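Local coordinates for protein catalase (Bacillus pumilus, PDB 4QOM) that probably catalyses the haem-dependent breakdown of hydrogen peroxide to water and oxygen, at residues A[96-101]-A[109-114]; A[133-138]-A[330-335]. All coordinates share one frame; numbering follows the deposited sequence.

Interaction 1: A[96-101]-A[109-114]; sequences STVIHP and RDPRGF. With PYG (benzene-1,2,3-triol), chain G; PYG (benzene-1,2,3-triol), chain H.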
# COMPACT_ATOMS: atom_id res chain seq x y z
N SER A 96 16.48 20.49 -4.45
CA SER A 96 15.16 20.34 -5.00
C SER A 96 14.51 21.70 -5.32
O SER A 96 14.88 22.74 -4.74
CB SER A 96 14.31 19.49 -4.04
OG SER A 96 14.27 20.08 -2.76
N THR A 97 13.52 21.71 -6.20
CA THR A 97 12.52 22.76 -6.19
C THR A 97 11.44 22.43 -5.14
O THR A 97 11.64 21.53 -4.29
CB THR A 97 11.97 23.00 -7.58
OG1 THR A 97 11.28 21.85 -8.05
CG2 THR A 97 13.14 23.37 -8.56
N VAL A 98 10.31 23.11 -5.18
CA VAL A 98 9.27 22.89 -4.16
C VAL A 98 7.94 22.41 -4.71
O VAL A 98 7.43 21.40 -4.25
CB VAL A 98 9.04 24.13 -3.30
CG1 VAL A 98 7.94 23.86 -2.29
CG2 VAL A 98 10.35 24.51 -2.64
N ILE A 99 7.29 23.24 -5.54
CA ILE A 99 5.86 23.15 -5.76
C ILE A 99 5.49 22.12 -6.84
O ILE A 99 4.56 21.33 -6.66
CB ILE A 99 5.25 24.48 -6.05
CG1 ILE A 99 5.27 25.33 -4.70
CG2 ILE A 99 3.84 24.34 -6.52
CD1 ILE A 99 4.41 24.81 -3.53
N HIS A 100 6.14 22.17 -7.97
CA HIS A 100 5.68 21.33 -9.09
C HIS A 100 6.13 19.91 -8.99
O HIS A 100 7.04 19.58 -8.22
CB HIS A 100 5.98 21.98 -10.46
CG HIS A 100 5.22 23.22 -10.69
ND1 HIS A 100 3.98 23.27 -11.31
CD2 HIS A 100 5.45 24.46 -10.21
CE1 HIS A 100 3.54 24.52 -11.31
NE2 HIS A 100 4.42 25.26 -10.65
N PRO A 101 5.51 19.00 -9.83
CA PRO A 101 5.86 17.59 -9.64
C PRO A 101 7.22 17.17 -10.17
O PRO A 101 7.99 18.00 -10.69
CB PRO A 101 4.74 16.85 -10.42
CG PRO A 101 3.59 17.85 -10.49
CD PRO A 101 4.28 19.16 -10.62
N ARG A 109 10.32 29.79 -10.57
CA ARG A 109 10.48 30.48 -9.28
C ARG A 109 10.04 29.59 -8.10
O ARG A 109 8.99 28.95 -8.15
CB ARG A 109 9.70 31.82 -9.26
CG ARG A 109 9.90 32.64 -7.98
CD ARG A 109 9.30 34.03 -8.02
NE ARG A 109 9.69 34.72 -9.26
CZ ARG A 109 10.87 35.32 -9.48
NH1 ARG A 109 11.81 35.44 -8.55
NH2 ARG A 109 11.12 35.80 -10.69
N ASP A 110 10.84 29.55 -7.05
CA ASP A 110 10.60 28.63 -5.90
C ASP A 110 11.79 28.79 -4.95
O ASP A 110 12.91 28.97 -5.40
CB ASP A 110 10.53 27.15 -6.39
CG ASP A 110 9.16 26.48 -6.18
OD1 ASP A 110 8.21 27.06 -5.55
OD2 ASP A 110 9.01 25.32 -6.72
N PRO A 111 11.55 28.63 -3.65
CA PRO A 111 12.69 28.22 -2.81
C PRO A 111 13.32 26.96 -3.37
O PRO A 111 12.64 26.21 -4.07
CB PRO A 111 12.06 27.98 -1.43
CG PRO A 111 10.74 28.65 -1.55
CD PRO A 111 10.30 28.44 -2.92
N ARG A 112 14.57 26.72 -3.01
CA ARG A 112 15.22 25.46 -3.30
C ARG A 112 15.52 24.74 -2.00
O ARG A 112 16.05 25.32 -1.07
CB ARG A 112 16.51 25.71 -4.09
CG ARG A 112 16.38 25.58 -5.59
CD ARG A 112 15.33 26.49 -6.20
NE ARG A 112 15.31 26.36 -7.64
CZ ARG A 112 14.48 27.03 -8.42
NH1 ARG A 112 13.59 27.85 -7.89
NH2 ARG A 112 14.49 26.82 -9.74
N GLY A 113 15.22 23.44 -2.01
CA GLY A 113 15.62 22.59 -0.92
C GLY A 113 17.09 22.27 -0.90
O GLY A 113 17.73 22.17 -1.98
N PHE A 114 17.59 22.06 0.30
CA PHE A 114 19.02 21.90 0.59
C PHE A 114 19.10 20.99 1.80
O PHE A 114 19.22 21.46 2.94
CB PHE A 114 19.65 23.30 0.88
CG PHE A 114 21.14 23.35 0.77
CD1 PHE A 114 21.96 22.42 1.42
CD2 PHE A 114 21.75 24.38 0.06
CE1 PHE A 114 23.36 22.52 1.36
CE2 PHE A 114 23.12 24.43 -0.03
CZ PHE A 114 23.92 23.53 0.57
C1 PYG G . 6.49 29.64 -4.91
C2 PYG G . 6.14 29.52 -6.34
C3 PYG G . 5.70 30.76 -7.06
C4 PYG G . 5.64 31.96 -6.36
C5 PYG G . 5.95 32.01 -5.02
C6 PYG G . 6.37 30.88 -4.31
O1 PYG G . 6.89 28.61 -4.12
O2 PYG G . 6.20 28.30 -6.94
O3 PYG G . 5.36 30.81 -8.41
C1 PYG H . 8.00 23.60 1.52
C2 PYG H . 9.06 24.58 1.25
C3 PYG H . 8.67 25.86 0.67
C4 PYG H . 7.34 26.17 0.37
C5 PYG H . 6.34 25.23 0.63
C6 PYG H . 6.69 23.99 1.17
O1 PYG H . 8.33 22.39 2.12
O2 PYG H . 10.31 24.27 1.54
O3 PYG H . 9.64 26.71 0.41
O HOH W 1 8.30 23.85 -8.83
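Asp110 reaches across to the backbone of Val98 and Ile99, and its OD2 gathers both amides. Ile99 N lies 2.9 Å from Asp110 OD2 in a nearly straight bond (172°), arriving on the syn side of the oxygen. Val98 N, 3.0 Å from Asp110 OD2, comes from the same face but much more steeply, 63° out of the carboxylate plane. A water adds a third bond to this oxygen and accepts from His100 N, so Val98 and Ile99 bond to OD2 directly and His100 through the water. The other oxygen, OD1, faces a bound pyrogallol, whose O1 and O2 both approach it; the O1 distance is so short that it is doubtful, and the O2 proton could go to Arg109 O instead.

Backbone pairing closes the other end. Ser96 and Gly113 form an antiparallel hydrogen-bonded pair, with Gly113 N 2.8 Å from Ser96 O. The serine hydroxyl itself bonds to His57.

Arg112, bent at its second torsion, lies alongside Thr97, whose CG2 sits over one guanidinium face toward the rim, 3.8 Å from Arg112 NE. In-plane, Arg112 NH1 donates to Asp110 O; it also bonds to Leu108 O, which fixes the rotation of the group.

Apolar packing centres on Val98. With its CG1 anti to the backbone N (chi1 179°), this methyl meets a second pyrogallol, 3.6 Å from Val98 CG1 to the ligand's C4. The other branch turns to Pro111: Val98 CG2 is 3.9 Å from Pro111 CD and 3.2 Å from Pro111 O, a buried carbonyl without a polar partner. A valine near the haem with an aspartate farther out is characteristic of the main channel of haem catalases, which this arrangement probably lines.

Interaction 2: A[133-138]-A[330-335]; sequences PIFFIR and DKLLQG. With PYG (benzene-1,2,3-triol), chain H; HEM (protoporphyrin IX containing Fe), chain E.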
# COMPACT_ATOMS: atom_id res chain seq x y z
N PRO A 133 16.59 31.87 3.83
CA PRO A 133 16.79 31.66 5.28
C PRO A 133 15.59 31.88 6.18
O PRO A 133 15.71 31.69 7.41
CB PRO A 133 17.89 32.71 5.61
CG PRO A 133 17.52 33.82 4.70
CD PRO A 133 17.19 33.13 3.38
N ILE A 134 14.42 32.15 5.56
CA ILE A 134 13.17 32.33 6.31
C ILE A 134 12.06 31.55 5.62
O ILE A 134 12.27 30.94 4.60
CB ILE A 134 12.80 33.80 6.43
CG1 ILE A 134 12.78 34.46 5.04
CG2 ILE A 134 13.78 34.52 7.32
CD1 ILE A 134 12.19 35.81 5.02
N PHE A 135 10.86 31.62 6.18
CA PHE A 135 9.73 30.95 5.57
C PHE A 135 8.50 31.89 5.54
O PHE A 135 8.50 32.96 6.16
CB PHE A 135 9.43 29.65 6.36
CG PHE A 135 8.84 28.57 5.50
CD1 PHE A 135 9.60 28.04 4.53
CD2 PHE A 135 7.58 28.09 5.73
CE1 PHE A 135 9.10 27.00 3.74
CE2 PHE A 135 7.05 27.06 4.94
CZ PHE A 135 7.81 26.54 3.94
N PHE A 136 7.48 31.48 4.84
CA PHE A 136 6.24 32.22 4.57
C PHE A 136 5.32 32.24 5.78
O PHE A 136 4.51 33.12 5.90
CB PHE A 136 5.42 31.49 3.54
CG PHE A 136 6.12 31.24 2.23
CD1 PHE A 136 6.78 30.02 2.00
CD2 PHE A 136 6.02 32.15 1.20
CE1 PHE A 136 7.40 29.77 0.79
CE2 PHE A 136 6.61 31.89 -0.04
CZ PHE A 136 7.29 30.70 -0.23
N ILE A 137 5.42 31.20 6.60
CA ILE A 137 4.52 30.98 7.72
C ILE A 137 5.32 30.57 8.97
O ILE A 137 6.52 30.28 8.89
CB ILE A 137 3.42 29.93 7.42
CG1 ILE A 137 4.05 28.58 6.99
CG2 ILE A 137 2.42 30.42 6.38
CD1 ILE A 137 3.09 27.42 6.97
N ARG A 138 4.67 30.64 10.13
CA ARG A 138 5.33 30.37 11.40
C ARG A 138 4.66 29.29 12.26
O ARG A 138 5.09 29.06 13.38
CB ARG A 138 5.44 31.66 12.27
CG ARG A 138 4.09 32.26 12.63
CD ARG A 138 4.21 33.37 13.69
NE ARG A 138 4.96 34.48 13.22
CZ ARG A 138 4.48 35.70 12.88
NH1 ARG A 138 3.18 35.96 12.84
NH2 ARG A 138 5.34 36.62 12.57
N ASP A 330 10.14 26.74 17.94
CA ASP A 330 9.61 27.22 16.71
C ASP A 330 8.45 26.30 16.27
O ASP A 330 8.64 25.11 16.12
CB ASP A 330 10.78 27.20 15.70
CG ASP A 330 10.40 27.56 14.26
OD1 ASP A 330 9.32 27.20 13.79
OD2 ASP A 330 11.30 28.09 13.55
N LYS A 331 7.24 26.86 16.11
CA LYS A 331 6.04 26.08 16.02
C LYS A 331 5.99 25.43 14.60
O LYS A 331 5.23 24.48 14.41
CB LYS A 331 4.80 26.92 16.20
CG LYS A 331 4.67 27.52 17.61
CD LYS A 331 3.34 28.24 17.76
CE LYS A 331 3.35 29.14 19.00
NZ LYS A 331 2.01 29.80 19.08
N LEU A 332 6.70 26.03 13.65
CA LEU A 332 6.79 25.52 12.32
C LEU A 332 7.63 24.23 12.36
O LEU A 332 7.23 23.19 11.85
CB LEU A 332 7.39 26.55 11.38
CG LEU A 332 7.25 26.23 9.88
CD1 LEU A 332 5.80 26.31 9.44
CD2 LEU A 332 8.13 27.21 9.10
N LEU A 333 8.82 24.35 12.91
CA LEU A 333 9.67 23.21 13.15
C LEU A 333 8.98 22.10 13.92
O LEU A 333 9.11 20.94 13.55
CB LEU A 333 10.89 23.60 13.92
CG LEU A 333 11.86 22.51 14.39
CD1 LEU A 333 12.43 21.76 13.20
CD2 LEU A 333 12.98 23.24 15.11
N GLN A 334 8.24 22.44 14.96
CA GLN A 334 7.62 21.43 15.76
C GLN A 334 6.72 20.50 14.90
O GLN A 334 6.75 19.28 15.06
CB GLN A 334 6.78 22.03 16.89
CG GLN A 334 7.60 22.78 17.93
CD GLN A 334 8.17 21.88 19.01
OE1 GLN A 334 7.42 21.11 19.61
NE2 GLN A 334 9.47 21.94 19.25
N GLY A 335 5.92 21.04 13.97
CA GLY A 335 5.14 20.16 13.07
C GLY A 335 5.94 19.33 12.09
O GLY A 335 5.56 18.17 11.77
C1 PYG H . 8.00 23.60 1.52
C2 PYG H . 9.06 24.58 1.25
C3 PYG H . 8.67 25.86 0.67
C4 PYG H . 7.34 26.17 0.37
C5 PYG H . 6.34 25.23 0.63
C6 PYG H . 6.69 23.99 1.17
O1 PYG H . 8.33 22.39 2.12
O2 PYG H . 10.31 24.27 1.54
O3 PYG H . 9.64 26.71 0.41
CHA HEM E . 10.13 18.01 1.89
CHB HEM E . 6.74 19.00 5.15
CHC HEM E . 8.71 23.49 5.85
CHD HEM E . 12.64 21.89 3.49
C1A HEM E . 9.02 17.92 2.68
C2A HEM E . 8.09 16.85 2.65
C3A HEM E . 7.15 17.12 3.59
C4A HEM E . 7.47 18.36 4.16
CMA HEM E . 5.98 16.28 3.98
CAA HEM E . 8.20 15.60 1.83
CBA HEM E . 9.17 14.66 2.57
CGA HEM E . 9.42 13.33 1.88
O1A HEM E . 10.46 12.63 2.20
O2A HEM E . 8.57 12.91 1.06
C1B HEM E . 7.00 20.32 5.58
C2B HEM E . 6.14 21.00 6.49
C3B HEM E . 6.65 22.24 6.65
C4B HEM E . 7.90 22.32 5.89
CMB HEM E . 4.88 20.45 7.10
CAB HEM E . 6.15 23.33 7.49
CBB HEM E . 5.08 23.00 8.19
C1C HEM E . 9.98 23.43 5.28
C2C HEM E . 11.06 24.23 5.69
C3C HEM E . 12.16 23.81 4.99
C4C HEM E . 11.81 22.65 4.24
CMC HEM E . 11.00 25.42 6.60
CAC HEM E . 13.50 24.29 5.15
CBC HEM E . 13.80 24.98 6.25
C1D HEM E . 12.21 20.72 2.85
C2D HEM E . 13.09 20.01 1.93
C3D HEM E . 12.40 18.95 1.46
C4D HEM E . 11.09 19.01 2.12
CMD HEM E . 14.50 20.43 1.60
CAD HEM E . 12.90 17.91 0.50
CBD HEM E . 13.82 16.88 1.21
CGD HEM E . 14.33 15.89 0.19
O1D HEM E . 15.30 16.28 -0.50
O2D HEM E . 13.74 14.77 0.05
NA HEM E . 8.65 18.85 3.60
NB HEM E . 8.03 21.12 5.32
NC HEM E . 10.50 22.41 4.51
ND HEM E . 11.03 20.09 2.92
FE HEM E . 9.60 20.58 4.07
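Leu332 pushes its two methyls into different neighbours, and its conformation sets the division. With CG anti to the backbone N (chi1 -167°), the side chain extends to the haem, where Leu332 CD1 lies 3.6 Å from the vinyl carbon CAB. The other branch meets the phenyl group of Phe135, Leu332 CD2 approaching Phe135 CD2 obliquely to 3.5 Å; the two side chains cross at about a right angle.

The Phe135 ring is sandwiched: Phe136 CD1 sits over the centre of one face, and the haem methyl CMC lies over the opposite face, nearer the rim. Its edge is turned to a bound pyrogallol, 3.3 Å from Phe135 CE1 to the ligand's C3. The helix starting at 331 belongs to the haem-binding core of the catalase fold; in this family it carries the proximal tyrosine that ligates the iron. Asp330 is its N-cap, with OD1 accepting from Leu333 N (3.0 Å between Asp330 OD1 and Leu333 N) and weakly from Leu332 N.

Ile137 holds CG1 between the backbone N and the carbonyl carbon (chi1 56°), which brings Ile137 CG1 within 3.8 Å of Leu332 CD1. Beyond it, Arg138 O packs 3.6 Å from Lys331 CB, while the Arg138 guanidinium forms salt bridges with Asp421 and Asp280.

Interactions 1 and 2 have centres about 17 Å apart and meet where Pro111 CG packs 4.2 Å from Phe136 CZ. Between them lies the pyrogallol of chain H, which both contacts touch: 96-101 and 109-114 supply an aliphatic wall, 133-138 an aromatic one. This ligand also bonds to His57 and Asn130, and its O1 is only 2.9 Å from the haem iron. The pyrogallol of chain G, whose polar contacts within the two pairs come from interaction 1, also bonds to Gln159 and is flanked by Phe136; it stands farther out. Val98, Pro111, Phe135 and Phe136 border the distal side, whereas Leu332 packs against the haem rim near the porphyrin plane.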